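Local coordinates for protein racemase, putative (PDB 3TCS) that binds magnesium and D-alanine in a TIM-barrel pocket and is probably a racemase-like or hydro-lyase enzyme of the mandelate racemase/muconate lactonizing family, at residues M141-T146 against K167-A172; I204-C209 against C228-P233. One frame throughout, in Å; residues are numbered along the deposited sequence.

Contact 1: M141-T146 against K167-A172. With DAL (D-alanine), chain L.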
ATOM      1  N   MET B 141     -21.109  10.885   9.053  1.00  9.63           N
ATOM      2  CA  MET B 141     -20.370  10.351   7.910  1.00 11.99           C
ATOM      3  C   MET B 141     -20.999  10.726   6.569  1.00 13.00           C
ATOM      4  O   MET B 141     -20.374  10.581   5.518  1.00 14.15           O
ATOM      5  CB  MET B 141     -20.321   8.823   7.994  1.00 10.95           C
ATOM      6  CG  MET B 141     -19.774   8.268   9.287  1.00 13.24           C
ATOM      7  SD  MET B 141     -18.051   8.690   9.526  1.00 14.12           S
ATOM      8  CE  MET B 141     -17.954   8.691  11.316  1.00 11.13           C
ATOM      9  N   LYS B 142     -22.231  11.213   6.615  1.00 12.67           N
ATOM     10  CA  LYS B 142     -22.976  11.548   5.409  1.00 14.09           C
ATOM     11  C   LYS B 142     -22.754  12.891   4.730  1.00 13.46           C
ATOM     12  O   LYS B 142     -22.458  13.895   5.370  1.00 11.91           O
ATOM     13  CB  LYS B 142     -24.473  11.402   5.689  1.00 14.63           C
ATOM     14  CG  LYS B 142     -24.911   9.988   6.031  1.00 16.25           C
ATOM     15  CD  LYS B 142     -26.394   9.948   6.365  1.00 18.08           C
ATOM     16  CE  LYS B 142     -26.889   8.520   6.538  1.00 21.80           C
ATOM     17  NZ  LYS B 142     -28.350   8.468   6.820  1.00 20.20           N
ATOM     18  N   ARG B 143     -22.910  12.870   3.410  1.00 13.55           N
ATOM     19  CA  ARG B 143     -22.824  14.052   2.566  1.00 15.23           C
ATOM     20  C   ARG B 143     -24.164  14.154   1.843  1.00 16.66           C
ATOM     21  O   ARG B 143     -24.573  15.229   1.402  1.00 16.52           O
ATOM     22  CB  ARG B 143     -21.690  13.927   1.553  1.00 15.86           C
ATOM     23  CG  ARG B 143     -20.349  14.309   2.129  1.00 13.71           C
ATOM     24  CD  ARG B 143     -19.302  14.466   1.052  1.00 12.59           C
ATOM     25  NE  ARG B 143     -18.081  15.029   1.611  1.00 11.18           N
ATOM     26  CZ  ARG B 143     -17.221  14.354   2.364  1.00 11.71           C
ATOM     27  NH1 ARG B 143     -17.434  13.076   2.648  1.00  9.43           N
ATOM     28  NH2 ARG B 143     -16.161  14.971   2.861  1.00  9.32           N
ATOM     29  N   ASP B 144     -24.846  13.019   1.731  1.00 18.94           N
ATOM     30  CA  ASP B 144     -26.152  12.972   1.083  1.00 21.25           C
ATOM     31  C   ASP B 144     -27.232  13.212   2.130  1.00 21.25           C
ATOM     32  O   ASP B 144     -28.185  12.445   2.256  1.00 24.17           O
ATOM     33  CB  ASP B 144     -26.379  11.620   0.404  1.00 24.27           C
ATOM     34  CG  ASP B 144     -26.041  10.451   1.302  1.00 29.84           C
ATOM     35  OD1 ASP B 144     -26.579  10.380   2.427  1.00 32.85           O
ATOM     36  OD2 ASP B 144     -25.232   9.599   0.880  1.00 34.26           O
ATOM     37  N   ILE B 145     -27.047  14.270   2.905  1.00 18.89           N
ATOM     38  CA  ILE B 145     -28.000  14.663   3.930  1.00 15.85           C
ATOM     39  C   ILE B 145     -27.963  16.180   3.884  1.00 14.56           C
ATOM     40  O   ILE B 145     -26.891  16.775   3.833  1.00 14.36           O
ATOM     41  CB  ILE B 145     -27.590  14.147   5.338  1.00 15.48           C
ATOM     42  CG1 ILE B 145     -28.667  14.523   6.356  1.00 15.21           C
ATOM     43  CG2 ILE B 145     -26.237  14.715   5.744  1.00 14.41           C
ATOM     44  CD1 ILE B 145     -28.378  14.057   7.772  1.00 17.09           C
ATOM     45  N   THR B 146     -29.128  16.811   3.860  1.00 15.38           N
ATOM     46  CA  THR B 146     -29.169  18.262   3.793  1.00 13.14           C
ATOM     47  C   THR B 146     -28.667  18.880   5.091  1.00 12.53           C
ATOM     48  O   THR B 146     -28.741  18.262   6.155  1.00 12.96           O
ATOM     49  CB  THR B 146     -30.597  18.774   3.546  1.00 14.14           C
ATOM     50  OG1 THR B 146     -31.416  18.444   4.674  1.00 12.66           O
ATOM     51  CG2 THR B 146     -31.188  18.140   2.293  1.00 14.68           C
ATOM     52  N   LYS B 167     -18.897  16.838  14.273  1.00  8.42           N
ATOM     53  CA  LYS B 167     -18.188  16.931  13.002  1.00  8.14           C
ATOM     54  C   LYS B 167     -19.115  16.593  11.833  1.00  9.52           C
ATOM     55  O   LYS B 167     -19.841  15.599  11.868  1.00  9.50           O
ATOM     56  CB  LYS B 167     -16.968  15.999  12.971  1.00  9.82           C
ATOM     57  CG  LYS B 167     -16.088  16.223  11.727  1.00  8.93           C
ATOM     58  CD  LYS B 167     -14.725  15.531  11.821  1.00  7.74           C
ATOM     59  CE  LYS B 167     -14.795  14.043  11.494  1.00  9.49           C
ATOM     60  NZ  LYS B 167     -13.443  13.400  11.642  1.00  7.94           N
ATOM     61  N   VAL B 168     -19.090  17.430  10.802  1.00  8.92           N
ATOM     62  CA  VAL B 168     -19.911  17.214   9.620  1.00  9.80           C
ATOM     63  C   VAL B 168     -18.992  17.180   8.402  1.00  9.83           C
ATOM     64  O   VAL B 168     -17.773  17.281   8.544  1.00 10.08           O
ATOM     65  CB  VAL B 168     -20.982  18.327   9.455  1.00 10.06           C
ATOM     66  CG1 VAL B 168     -21.924  18.311  10.647  1.00  9.40           C
ATOM     67  CG2 VAL B 168     -20.316  19.689   9.309  1.00  9.24           C
ATOM     68  N   ARG B 169     -19.572  17.048   7.213  1.00 10.00           N
ATOM     69  CA  ARG B 169     -18.782  16.953   5.986  1.00 10.48           C
ATOM     70  C   ARG B 169     -18.865  18.164   5.069  1.00 10.91           C
ATOM     71  O   ARG B 169     -19.919  18.788   4.938  1.00 11.05           O
ATOM     72  CB  ARG B 169     -19.218  15.720   5.186  1.00 10.30           C
ATOM     73  CG  ARG B 169     -19.240  14.427   5.990  1.00 11.46           C
ATOM     74  CD  ARG B 169     -17.835  13.918   6.276  1.00  9.61           C
ATOM     75  NE  ARG B 169     -17.783  13.156   7.521  1.00 10.40           N
ATOM     76  CZ  ARG B 169     -16.714  12.491   7.950  1.00 11.15           C
ATOM     77  NH1 ARG B 169     -15.602  12.477   7.230  1.00  9.69           N
ATOM     78  NH2 ARG B 169     -16.750  11.864   9.115  1.00  9.76           N
ATOM     79  N   ALA B 170     -17.742  18.462   4.421  1.00  8.35           N
ATOM     80  CA  ALA B 170     -17.637  19.567   3.475  1.00 11.34           C
ATOM     81  C   ALA B 170     -17.272  18.969   2.119  1.00 11.77           C
ATOM     82  O   ALA B 170     -16.701  17.880   2.053  1.00 12.00           O
ATOM     83  CB  ALA B 170     -16.546  20.552   3.920  1.00 10.69           C
ATOM     84  N   GLY B 171     -17.611  19.680   1.049  1.00 12.59           N
ATOM     85  CA  GLY B 171     -17.310  19.219  -0.295  1.00 12.31           C
ATOM     86  C   GLY B 171     -17.801  17.825  -0.624  1.00 13.39           C
ATOM     87  O   GLY B 171     -18.709  17.300   0.024  1.00 13.07           O
ATOM     88  N   ALA B 172     -17.210  17.237  -1.659  1.00 13.84           N
ATOM     89  CA  ALA B 172     -17.550  15.885  -2.087  1.00 15.57           C
ATOM     90  C   ALA B 172     -16.319  15.021  -1.825  1.00 17.44           C
ATOM     91  O   ALA B 172     -15.190  15.473  -2.021  1.00 19.54           O
ATOM     92  CB  ALA B 172     -17.904  15.870  -3.567  1.00 13.73           C
TER
HETATM   93  N   DAL L 370     -12.661  11.197  10.078  1.00 11.02           N
HETATM   94  CA  DAL L 370     -13.798  10.844   9.208  1.00 13.70           C
HETATM   95  CB  DAL L 370     -14.630   9.737   9.839  1.00  9.29           C
HETATM   96  C   DAL L 370     -13.293  10.379   7.884  1.00 13.37           C
HETATM   97  O   DAL L 370     -12.632  11.102   7.210  1.00 20.29           O
HETATM   98  O   HOH W   1     -22.525  16.334   6.664  1.00 15.14           O
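R143 and R169 bring the two backbones closest, their CA atoms 6.0 Å apart, yet the segments form no strand pairing: 141-146 is loop throughout, whereas 167-169 ends a strand. A water bridges them, donating to K142 O and accepting from R169 N. The R143 side chain then reaches past R169 to the turn beyond the strand. Its extended run from CG to NE brings the guanidinium edge-on to two carbonyls: NE donates to G171 O at 2.8 Å, and NE with NH2 grips A170 O side-on, the NH2 bond (3.1 Å) being the straighter of these two at 152°. Both oxygens lie near the guanidinium plane, although NE stands above each carbonyl plane. R169 CB sits 3.7 Å above one guanidinium face and A172 C covers the opposite one; together with the in-plane bonds, this cover probably restricts the group's rotation. The two arginine side chains run at about a right angle, with guanidinium planes 65° apart. A bend at chi2 (-73°) brings the R169 guanidinium up to D-alanine, whose CA lies at its edge, and M141 SD comes obliquely within 3.5 Å of R169 NH2 while also touching the ligand CB. R169 NE donates to S140 O, and K167 NZ, salt-bridged to E333, lies near the ligand N. Strand 165-169 is flanked by strands 132-139 and 201-205; V168 and I145 pack on helix 147-161, which T146 N-caps.

Contact 2: I204-C209 against C228-P233; sequences IDANSC and CHFEEP. With MG (magnesium ion), chain J; DAL (D-alanine), chain L.
The F230 ring meets I204 CG2 obliquely at CD1 (3.7 Å), carries P233 CB over one face, offset toward the rim, and packs with I204 on L222 of helix 212-224. The H229 ring has I204 O and the E231 carboxylate at its edge; its NE2 donates nearly in the ring plane to E231 OE1 (2.9 Å, 172° at the hydrogen), reaching the anti side of that oxygen, which also forms a salt bridge with K167. E231 CG lies anti to the backbone N (chi1 -168°) and the chain runs on extended, carrying OE2 to the magnesium at 2.0 Å beside D205 OD2 at 2.1 Å; E257, D-alanine N and O and a water complete the site. Strand 201-205, helix 212-224 and strand 229-231 form one beta-alpha-beta unit of the TIM barrel; the strands pair in parallel, and D205 and E231 share the metal-bearing face. Beyond the strands, E232 accepts from S208 twice, its O from N (2.9 Å) and OE2 from OG (2.5 Å), while OE1 lies 2.8 Å from the metal-bound water's O. With an alanine in place of E232, S208 OG would probably lose this acceptor and that water one of its partners. D205 OD1 accepts from N207 N, closing an Asx turn.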
ATOM      1  N   ILE B 204     -15.164  19.944  10.928  1.00  6.71           N
ATOM      2  CA  ILE B 204     -15.622  19.623   9.586  1.00  8.52           C
ATOM      3  C   ILE B 204     -14.535  18.793   8.903  1.00  9.11           C
ATOM      4  O   ILE B 204     -13.357  18.899   9.247  1.00  9.65           O
ATOM      5  CB  ILE B 204     -15.963  20.903   8.782  1.00  7.90           C
ATOM      6  CG1 ILE B 204     -16.952  20.557   7.667  1.00  8.53           C
ATOM      7  CG2 ILE B 204     -14.696  21.527   8.215  1.00  9.70           C
ATOM      8  CD1 ILE B 204     -17.690  21.761   7.094  1.00  7.57           C
ATOM      9  N   ASP B 205     -14.938  17.948   7.958  1.00  7.53           N
ATOM     10  CA  ASP B 205     -14.002  17.068   7.257  1.00  6.58           C
ATOM     11  C   ASP B 205     -14.292  17.168   5.764  1.00  8.09           C
ATOM     12  O   ASP B 205     -15.422  16.935   5.339  1.00  8.13           O
ATOM     13  CB  ASP B 205     -14.219  15.623   7.729  1.00  8.44           C
ATOM     14  CG  ASP B 205     -13.064  14.703   7.376  1.00  9.13           C
ATOM     15  OD1 ASP B 205     -12.411  14.921   6.334  1.00  8.59           O
ATOM     16  OD2 ASP B 205     -12.828  13.746   8.148  1.00  9.17           O
ATOM     17  N   ALA B 206     -13.283  17.507   4.966  1.00  8.06           N
ATOM     18  CA  ALA B 206     -13.479  17.649   3.521  1.00  8.58           C
ATOM     19  C   ALA B 206     -13.053  16.424   2.715  1.00  8.78           C
ATOM     20  O   ALA B 206     -13.192  16.396   1.491  1.00 10.13           O
ATOM     21  CB  ALA B 206     -12.734  18.883   3.019  1.00  9.92           C
ATOM     22  N   ASN B 207     -12.528  15.422   3.408  1.00  8.67           N
ATOM     23  CA  ASN B 207     -12.083  14.182   2.783  1.00  9.80           C
ATOM     24  C   ASN B 207     -11.373  14.330   1.435  1.00 10.42           C
ATOM     25  O   ASN B 207     -11.809  13.769   0.431  1.00  9.41           O
ATOM     26  CB  ASN B 207     -13.273  13.220   2.660  1.00 10.65           C
ATOM     27  CG  ASN B 207     -13.738  12.695   4.015  1.00 13.76           C
ATOM     28  OD1 ASN B 207     -13.082  11.842   4.627  1.00 14.68           O
ATOM     29  ND2 ASN B 207     -14.858  13.217   4.500  1.00  9.14           N
ATOM     30  N   SER B 208     -10.281  15.097   1.428  1.00 10.90           N
ATOM     31  CA  SER B 208      -9.452  15.310   0.238  1.00 11.66           C
ATOM     32  C   SER B 208     -10.112  15.985  -0.962  1.00 12.30           C
ATOM     33  O   SER B 208      -9.655  15.827  -2.093  1.00 12.92           O
ATOM     34  CB  SER B 208      -8.862  13.971  -0.226  1.00 12.81           C
ATOM     35  OG  SER B 208      -7.955  13.441   0.725  1.00 13.36           O
ATOM     36  N   CYS B 209     -11.152  16.768  -0.730  1.00 12.17           N
ATOM     37  CA  CYS B 209     -11.847  17.401  -1.844  1.00 13.89           C
ATOM     38  C   CYS B 209     -11.216  18.609  -2.533  1.00 14.56           C
ATOM     39  O   CYS B 209     -11.245  18.710  -3.761  1.00 15.47           O
ATOM     40  CB  CYS B 209     -13.258  17.794  -1.400  1.00 14.93           C
ATOM     41  SG  CYS B 209     -14.194  18.732  -2.645  1.00 18.00           S
ATOM     42  N   CYS B 228     -13.383  24.846  14.924  1.00 10.90           N
ATOM     43  CA  CYS B 228     -12.031  24.706  15.463  1.00 11.35           C
ATOM     44  C   CYS B 228     -11.232  23.554  14.873  1.00 10.81           C
ATOM     45  O   CYS B 228     -10.115  23.294  15.314  1.00 11.08           O
ATOM     46  CB  CYS B 228     -12.109  24.505  16.974  1.00 13.69           C
ATOM     47  SG  CYS B 228     -12.951  22.967  17.447  1.00 22.67           S
ATOM     48  N   HIS B 229     -11.771  22.899  13.850  1.00  9.47           N
ATOM     49  CA  HIS B 229     -11.108  21.726  13.287  1.00  9.24           C
ATOM     50  C   HIS B 229     -11.467  21.565  11.802  1.00  8.12           C
ATOM     51  O   HIS B 229     -12.629  21.394  11.462  1.00  9.47           O
ATOM     52  CB  HIS B 229     -11.579  20.540  14.147  1.00  9.15           C
ATOM     53  CG  HIS B 229     -11.085  19.197  13.716  1.00 10.50           C
ATOM     54  ND1 HIS B 229     -10.353  18.384  14.554  1.00 10.83           N
ATOM     55  CD2 HIS B 229     -11.351  18.458  12.614  1.00 10.89           C
ATOM     56  CE1 HIS B 229     -10.199  17.200  13.992  1.00 10.95           C
ATOM     57  NE2 HIS B 229     -10.797  17.216  12.814  1.00 11.87           N
ATOM     58  N   PHE B 230     -10.461  21.652  10.932  1.00  6.54           N
ATOM     59  CA  PHE B 230     -10.642  21.529   9.481  1.00  6.87           C
ATOM     60  C   PHE B 230      -9.845  20.306   9.027  1.00  8.08           C
ATOM     61  O   PHE B 230      -8.621  20.364   8.855  1.00  7.56           O
ATOM     62  CB  PHE B 230     -10.133  22.806   8.793  1.00  6.97           C
ATOM     63  CG  PHE B 230     -10.470  22.901   7.322  1.00  7.26           C
ATOM     64  CD1 PHE B 230     -11.331  21.990   6.718  1.00  8.68           C
ATOM     65  CD2 PHE B 230      -9.939  23.930   6.552  1.00  9.14           C
ATOM     66  CE1 PHE B 230     -11.659  22.106   5.362  1.00  7.80           C
ATOM     67  CE2 PHE B 230     -10.257  24.059   5.201  1.00  6.32           C
ATOM     68  CZ  PHE B 230     -11.118  23.147   4.604  1.00  8.57           C
ATOM     69  N   GLU B 231     -10.552  19.200   8.820  1.00  7.28           N
ATOM     70  CA  GLU B 231      -9.911  17.943   8.459  1.00  7.85           C
ATOM     71  C   GLU B 231      -9.762  17.608   6.980  1.00  8.37           C
ATOM     72  O   GLU B 231     -10.694  17.781   6.188  1.00  9.90           O
ATOM     73  CB  GLU B 231     -10.647  16.796   9.159  1.00  7.45           C
ATOM     74  CG  GLU B 231      -9.936  15.452   9.107  1.00 10.98           C
ATOM     75  CD  GLU B 231     -10.571  14.440  10.051  1.00 11.73           C
ATOM     76  OE1 GLU B 231     -11.123  14.870  11.085  1.00 11.78           O
ATOM     77  OE2 GLU B 231     -10.498  13.224   9.777  1.00  9.83           O
ATOM     78  N   GLU B 232      -8.571  17.115   6.639  1.00  6.49           N
ATOM     79  CA  GLU B 232      -8.224  16.682   5.287  1.00  8.08           C
ATOM     80  C   GLU B 232      -8.753  17.611   4.197  1.00  9.24           C
ATOM     81  O   GLU B 232      -9.546  17.209   3.340  1.00  7.97           O
ATOM     82  CB  GLU B 232      -8.749  15.261   5.073  1.00  8.40           C
ATOM     83  CG  GLU B 232      -8.030  14.480   3.992  1.00  8.08           C
ATOM     84  CD  GLU B 232      -8.484  13.030   3.944  1.00 11.42           C
ATOM     85  OE1 GLU B 232      -8.406  12.357   4.992  1.00 12.15           O
ATOM     86  OE2 GLU B 232      -8.916  12.566   2.866  1.00 12.06           O
ATOM     87  N   PRO B 233      -8.311  18.876   4.211  1.00  8.70           N
ATOM     88  CA  PRO B 233      -8.768  19.839   3.208  1.00  8.99           C
ATOM     89  C   PRO B 233      -8.391  19.479   1.774  1.00 11.61           C
ATOM     90  O   PRO B 233      -9.187  19.676   0.854  1.00 10.98           O
ATOM     91  CB  PRO B 233      -8.119  21.144   3.662  1.00  9.78           C
ATOM     92  CG  PRO B 233      -6.858  20.683   4.329  1.00  9.56           C
ATOM     93  CD  PRO B 233      -7.335  19.490   5.126  1.00  9.36           C
TER
HETATM   94 MG    MG J 368     -11.448  12.211   8.316  1.00 10.98          MG
HETATM   95  N   DAL L 370     -12.661  11.197  10.078  1.00 11.02           N
HETATM   96  CA  DAL L 370     -13.798  10.844   9.208  1.00 13.70           C
HETATM   97  CB  DAL L 370     -14.630   9.737   9.839  1.00  9.29           C
HETATM   98  C   DAL L 370     -13.293  10.379   7.884  1.00 13.37           C
HETATM   99  O   DAL L 370     -12.632  11.102   7.210  1.00 20.29           O
HETATM  100  O   HOH W   2     -10.714  12.857   6.458  1.00 10.81           O

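Overall arrangement
Contact 2 is fully buried, while contact 1 is only partly so; its centre is about 19 Å from the centre of the chain, against about 16 Å for contact 2. Both use the same barrel sheet, in which strands 165-169 and 201-205 are parallel neighbours: A170 N probably bonds to D205 O (2.9 Å), and a salt bridge also joins the two contacts. The chemistry differs with position. In contact 1 a loop is held by arginine-to-carbonyl bonds and a bridging water, whereas contact 2 combines regular strand pairing and apolar packing with metal-binding carboxylates. Both touch D-alanine, contact 1 mainly with cationic side chains and M141, contact 2 with those carboxylates and N207.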